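Local coordinates for protein glucose-6-phosphate dehydrogenase (Trypanosoma cruzi, PDB 5AQ1) that oxidises glucose 6-phosphate to 6-phosphogluconolactone with NADP+, producing NADPH in the first step of the pentose phosphate pathway, at residues 304-318 / 339-353. Sequence-based numbering, arbitrary orientation.
Sequences QVVPANPAECVLGQY and SHCPTFAVLRLHVNN
A bend at chi3 (74°) turns the guanidinium of Arg348 so that NE and NH2 both reach OE2 of Glu312, whose chain runs out extended (chi2 -176°); the two side chains meet at about a right angle. OE2 of Glu312 takes three donors. NE2 of His350 donates to OE2 of Glu312 at 2.9 Å, on the syn side, with the oxygen in the ring plane. OE2 of Glu312 offers its anti lone pair to NH2 of Arg348 at 3.1 Å, as part of a salt bridge. NE of Arg348 comes from above the carboxylate plane. The three donors would probably favour a charged Glu312. NH1 of Arg348 is hydrogen-bonded to OG of Ser504, in helix 495-504.

Strands 313-318 and 344-349 are antiparallel neighbours in the large mixed sheet of the C-terminal domain. Val314 and Val346 are a hydrogen-bonded pair, closed by two bonds. Opposite Gly316 the partner strand has two residues, Thr343 and Phe344, which makes a classic beta bulge. Leu315, Ala345 and Leu347 share one face of the sheet, where helix 460-479 packs; CD1 of Leu315 lies 3.9 Å from CB of Ala345.

Beyond the bulge, NE2 of Gln317 donates to Ser339 O at 3.0 Å and to Cys341 O at 3.1 Å. At the other end, ND2 of Asn353 donates to OE1 of Gln304 at 2.7 Å, with the amide planes nearly perpendicular.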
loop_
_atom_site.group_PDB
_atom_site.type_symbol
_atom_site.label_atom_id
_atom_site.label_comp_id
_atom_site.label_asym_id
_atom_site.label_seq_id
_atom_site.Cartn_x
_atom_site.Cartn_y
_atom_site.Cartn_z
ATOM N N GLN B 304 5.267 23.238 -0.726
ATOM C CA GLN B 304 5.909 22.187 0.065
ATOM C C GLN B 304 7.283 21.777 -0.468
ATOM O O GLN B 304 7.938 20.921 0.116
ATOM C CB GLN B 304 5.001 20.962 0.113
ATOM C CG GLN B 304 3.662 21.236 0.774
ATOM C CD GLN B 304 2.708 20.068 0.679
ATOM O OE1 GLN B 304 3.043 19.015 0.138
ATOM N NE2 GLN B 304 1.508 20.249 1.200
ATOM N N VAL B 305 7.712 22.367 -1.582
ATOM C CA VAL B 305 9.036 22.089 -2.133
ATOM C C VAL B 305 10.081 22.845 -1.323
ATOM O O VAL B 305 9.933 24.039 -1.076
ATOM C CB VAL B 305 9.137 22.500 -3.613
ATOM C CG1 VAL B 305 10.552 22.290 -4.138
ATOM C CG2 VAL B 305 8.142 21.713 -4.457
ATOM N N VAL B 306 11.137 22.147 -0.915
ATOM C CA VAL B 306 12.227 22.769 -0.172
ATOM C C VAL B 306 13.054 23.612 -1.148
ATOM O O VAL B 306 13.457 23.112 -2.204
ATOM C CB VAL B 306 13.130 21.714 0.500
ATOM C CG1 VAL B 306 14.320 22.376 1.184
ATOM C CG2 VAL B 306 12.329 20.887 1.497
ATOM N N PRO B 307 13.317 24.886 -0.803
ATOM C CA PRO B 307 14.075 25.732 -1.728
ATOM C C PRO B 307 15.430 25.142 -2.108
ATOM O O PRO B 307 16.122 24.584 -1.258
ATOM C CB PRO B 307 14.265 27.035 -0.942
ATOM C CG PRO B 307 13.143 27.060 0.036
ATOM C CD PRO B 307 12.903 25.625 0.405
ATOM N N ALA B 308 15.792 25.262 -3.381
ATOM C CA ALA B 308 17.078 24.782 -3.868
ATOM C C ALA B 308 18.207 25.495 -3.147
ATOM O O ALA B 308 18.048 26.632 -2.701
ATOM C CB ALA B 308 17.189 25.005 -5.369
ATOM N N ASN B 309 19.351 24.830 -3.028
ATOM C CA ASN B 309 20.518 25.463 -2.430
ATOM C C ASN B 309 21.822 25.068 -3.134
ATOM O O ASN B 309 21.886 24.013 -3.770
ATOM C CB ASN B 309 20.571 25.173 -0.925
ATOM C CG ASN B 309 21.100 23.796 -0.610
ATOM O OD1 ASN B 309 22.251 23.641 -0.200
ATOM N ND2 ASN B 309 20.267 22.784 -0.811
ATOM N N PRO B 310 22.858 25.925 -3.036
ATOM C CA PRO B 310 24.127 25.733 -3.750
ATOM C C PRO B 310 24.744 24.342 -3.624
ATOM O O PRO B 310 25.312 23.835 -4.595
ATOM C CB PRO B 310 25.054 26.761 -3.097
ATOM C CG PRO B 310 24.144 27.830 -2.612
ATOM C CD PRO B 310 22.885 27.140 -2.197
ATOM N N ALA B 311 24.640 23.739 -2.444
ATOM C CA ALA B 311 25.234 22.426 -2.200
ATOM C C ALA B 311 24.596 21.337 -3.058
ATOM O O ALA B 311 25.266 20.380 -3.443
ATOM C CB ALA B 311 25.138 22.061 -0.724
ATOM N N GLU B 312 23.307 21.480 -3.350
ATOM C CA GLU B 312 22.579 20.481 -4.123
ATOM C C GLU B 312 22.338 20.932 -5.562
ATOM O O GLU B 312 21.234 20.801 -6.089
ATOM C CB GLU B 312 21.260 20.147 -3.421
ATOM C CG GLU B 312 21.445 19.516 -2.049
ATOM C CD GLU B 312 20.135 19.102 -1.406
ATOM O OE1 GLU B 312 19.289 19.988 -1.158
ATOM O OE2 GLU B 312 19.954 17.893 -1.144
ATOM N N CYS B 313 23.375 21.472 -6.196
ATOM C CA CYS B 313 23.307 21.813 -7.615
ATOM C C CYS B 313 24.678 21.804 -8.285
ATOM O O CYS B 313 25.705 21.961 -7.621
ATOM C CB CYS B 313 22.643 23.179 -7.824
ATOM S SG CYS B 313 23.762 24.595 -7.752
ATOM N N VAL B 314 24.674 21.603 -9.602
ATOM C CA VAL B 314 25.871 21.741 -10.429
ATOM C C VAL B 314 25.544 22.673 -11.589
ATOM O O VAL B 314 24.614 22.416 -12.351
ATOM C CB VAL B 314 26.360 20.389 -10.983
ATOM C CG1 VAL B 314 27.560 20.589 -11.899
ATOM C CG2 VAL B 314 26.714 19.446 -9.841
ATOM N N LEU B 315 26.312 23.750 -11.707
ATOM C CA LEU B 315 26.105 24.759 -12.739
ATOM C C LEU B 315 27.139 24.618 -13.842
ATOM O O LEU B 315 28.257 24.153 -13.604
ATOM C CB LEU B 315 26.197 26.161 -12.130
ATOM C CG LEU B 315 24.898 26.828 -11.676
ATOM C CD1 LEU B 315 23.902 25.846 -11.082
ATOM C CD2 LEU B 315 25.222 27.931 -10.682
ATOM N N GLY B 316 26.761 25.041 -15.045
ATOM C CA GLY B 316 27.653 25.000 -16.194
ATOM C C GLY B 316 27.472 26.176 -17.135
ATOM O O GLY B 316 26.396 26.765 -17.217
ATOM N N GLN B 317 28.545 26.500 -17.851
ATOM C CA GLN B 317 28.557 27.566 -18.855
ATOM C C GLN B 317 29.352 27.058 -20.052
ATOM O O GLN B 317 30.528 26.714 -19.907
ATOM C CB GLN B 317 29.210 28.820 -18.269
ATOM C CG GLN B 317 29.163 30.050 -19.154
ATOM C CD GLN B 317 30.022 31.173 -18.605
ATOM O OE1 GLN B 317 31.248 31.121 -18.688
ATOM N NE2 GLN B 317 29.385 32.194 -18.038
ATOM N N TYR B 318 28.726 27.003 -21.227
ATOM C CA TYR B 318 29.348 26.322 -22.369
ATOM C C TYR B 318 30.521 27.098 -22.975
ATOM O O TYR B 318 30.511 28.327 -23.034
ATOM C CB TYR B 318 28.319 25.931 -23.450
ATOM C CG TYR B 318 27.775 27.051 -24.317
ATOM C CD1 TYR B 318 28.425 27.437 -25.487
ATOM C CD2 TYR B 318 26.580 27.688 -23.994
ATOM C CE1 TYR B 318 27.918 28.447 -26.289
ATOM C CE2 TYR B 318 26.064 28.695 -24.789
ATOM C CZ TYR B 318 26.737 29.071 -25.934
ATOM O OH TYR B 318 26.227 30.073 -26.723
ATOM N N SER B 339 31.383 36.710 -16.645
ATOM C CA SER B 339 29.995 36.349 -16.381
ATOM C C SER B 339 29.895 35.009 -15.660
ATOM O O SER B 339 30.572 34.051 -16.034
ATOM C CB SER B 339 29.209 36.285 -17.693
ATOM O OG SER B 339 27.859 35.928 -17.463
ATOM N N HIS B 340 29.045 34.955 -14.630
ATOM C CA HIS B 340 28.724 33.701 -13.939
ATOM C C HIS B 340 27.500 33.040 -14.567
ATOM O O HIS B 340 27.035 32.015 -14.071
ATOM C CB HIS B 340 28.386 33.909 -12.448
ATOM C CG HIS B 340 29.221 34.936 -11.748
ATOM N ND1 HIS B 340 30.550 34.736 -11.439
ATOM C CD2 HIS B 340 28.899 36.156 -11.254
ATOM C CE1 HIS B 340 31.017 35.800 -10.808
ATOM N NE2 HIS B 340 30.035 36.676 -10.684
ATOM N N CYS B 341 26.956 33.629 -15.630
ATOM C CA CYS B 341 25.673 33.181 -16.149
ATOM C C CYS B 341 25.717 31.708 -16.542
ATOM O O CYS B 341 26.501 31.313 -17.409
ATOM C CB CYS B 341 25.232 34.015 -17.346
ATOM S SG CYS B 341 23.569 33.589 -17.898
ATOM N N PRO B 342 24.876 30.888 -15.898
ATOM C CA PRO B 342 24.851 29.475 -16.224
ATOM C C PRO B 342 23.995 29.181 -17.453
ATOM O O PRO B 342 22.859 29.655 -17.554
ATOM C CB PRO B 342 24.231 28.850 -14.977
ATOM C CG PRO B 342 23.308 29.900 -14.461
ATOM C CD PRO B 342 23.917 31.226 -14.828
ATOM N N THR B 343 24.553 28.406 -18.378
ATOM C CA THR B 343 23.806 27.872 -19.513
ATOM C C THR B 343 23.348 26.436 -19.232
ATOM O O THR B 343 22.580 25.868 -20.009
ATOM C CB THR B 343 24.651 27.906 -20.803
ATOM O OG1 THR B 343 25.795 27.052 -20.665
ATOM C CG2 THR B 343 25.112 29.327 -21.103
ATOM N N PHE B 344 23.822 25.869 -18.116
ATOM C CA PHE B 344 23.518 24.495 -17.714
ATOM C C PHE B 344 23.334 24.422 -16.194
ATOM O O PHE B 344 24.048 25.093 -15.445
ATOM C CB PHE B 344 24.659 23.572 -18.149
ATOM C CG PHE B 344 24.500 22.143 -17.704
ATOM C CD1 PHE B 344 24.922 21.742 -16.440
ATOM C CD2 PHE B 344 23.952 21.191 -18.553
ATOM C CE1 PHE B 344 24.782 20.426 -16.030
ATOM C CE2 PHE B 344 23.812 19.871 -18.145
ATOM C CZ PHE B 344 24.226 19.487 -16.883
ATOM N N ALA B 345 22.388 23.604 -15.740
ATOM C CA ALA B 345 22.170 23.416 -14.307
ATOM C C ALA B 345 21.482 22.092 -13.991
ATOM O O ALA B 345 20.483 21.752 -14.621
ATOM C CB ALA B 345 21.353 24.567 -13.749
ATOM N N VAL B 346 22.031 21.348 -13.030
ATOM C CA VAL B 346 21.343 20.207 -12.430
ATOM C C VAL B 346 21.021 20.563 -10.990
ATOM O O VAL B 346 21.902 20.978 -10.248
ATOM C CB VAL B 346 22.202 18.928 -12.389
ATOM C CG1 VAL B 346 21.365 17.749 -11.908
ATOM C CG2 VAL B 346 22.795 18.622 -13.749
ATOM N N LEU B 347 19.761 20.392 -10.605
ATOM C CA LEU B 347 19.305 20.652 -9.243
ATOM C C LEU B 347 18.767 19.367 -8.631
ATOM O O LEU B 347 18.164 18.558 -9.335
ATOM C CB LEU B 347 18.193 21.706 -9.258
ATOM C CG LEU B 347 18.582 23.181 -9.172
ATOM C CD1 LEU B 347 19.725 23.539 -10.102
ATOM C CD2 LEU B 347 17.369 24.045 -9.470
ATOM N N ARG B 348 18.996 19.176 -7.331
ATOM C CA ARG B 348 18.282 18.158 -6.567
ATOM C C ARG B 348 17.315 18.851 -5.617
ATOM O O ARG B 348 17.733 19.604 -4.734
ATOM C CB ARG B 348 19.235 17.257 -5.776
ATOM C CG ARG B 348 18.508 16.231 -4.907
ATOM C CD ARG B 348 19.427 15.151 -4.349
ATOM N NE ARG B 348 20.277 15.638 -3.259
ATOM C CZ ARG B 348 21.613 15.625 -3.242
ATOM N NH1 ARG B 348 22.324 15.134 -4.257
ATOM N NH2 ARG B 348 22.253 16.105 -2.182
ATOM N N LEU B 349 16.024 18.593 -5.805
ATOM C CA LEU B 349 14.988 19.154 -4.947
ATOM C C LEU B 349 14.336 18.066 -4.107
ATOM O O LEU B 349 14.334 16.890 -4.481
ATOM C CB LEU B 349 13.922 19.858 -5.787
ATOM C CG LEU B 349 14.427 20.921 -6.768
ATOM C CD1 LEU B 349 13.264 21.503 -7.554
ATOM C CD2 LEU B 349 15.192 22.025 -6.054
ATOM N N HIS B 350 13.792 18.477 -2.966
ATOM C CA HIS B 350 13.024 17.602 -2.095
ATOM C C HIS B 350 11.631 18.191 -1.919
ATOM O O HIS B 350 11.485 19.390 -1.673
ATOM C CB HIS B 350 13.707 17.476 -0.729
ATOM C CG HIS B 350 15.129 17.022 -0.807
ATOM N ND1 HIS B 350 15.479 15.732 -1.152
ATOM C CD2 HIS B 350 16.291 17.686 -0.599
ATOM C CE1 HIS B 350 16.796 15.621 -1.150
ATOM N NE2 HIS B 350 17.312 16.791 -0.814
ATOM N N VAL B 351 10.611 17.351 -2.059
ATOM C CA VAL B 351 9.240 17.744 -1.752
ATOM C C VAL B 351 8.905 17.180 -0.377
ATOM O O VAL B 351 8.848 15.960 -0.204
ATOM C CB VAL B 351 8.248 17.205 -2.800
ATOM C CG1 VAL B 351 6.846 17.732 -2.528
ATOM C CG2 VAL B 351 8.695 17.590 -4.204
ATOM N N ASN B 352 8.707 18.063 0.599
ATOM C CA ASN B 352 8.480 17.636 1.969
ATOM C C ASN B 352 7.008 17.401 2.299
ATOM O O ASN B 352 6.335 18.249 2.891
ATOM C CB ASN B 352 9.081 18.622 2.963
ATOM C CG ASN B 352 9.056 18.091 4.378
ATOM O OD1 ASN B 352 9.193 16.885 4.599
ATOM N ND2 ASN B 352 8.868 18.975 5.342
ATOM N N ASN B 353 6.530 16.223 1.915
ATOM C CA ASN B 353 5.235 15.722 2.353
ATOM C C ASN B 353 5.252 14.192 2.362
ATOM O O ASN B 353 6.267 13.571 2.038
ATOM C CB ASN B 353 4.099 16.289 1.487
ATOM C CG ASN B 353 4.104 15.758 0.061
ATOM O OD1 ASN B 353 4.678 14.709 -0.235
ATOM N ND2 ASN B 353 3.430 16.473 -0.829
#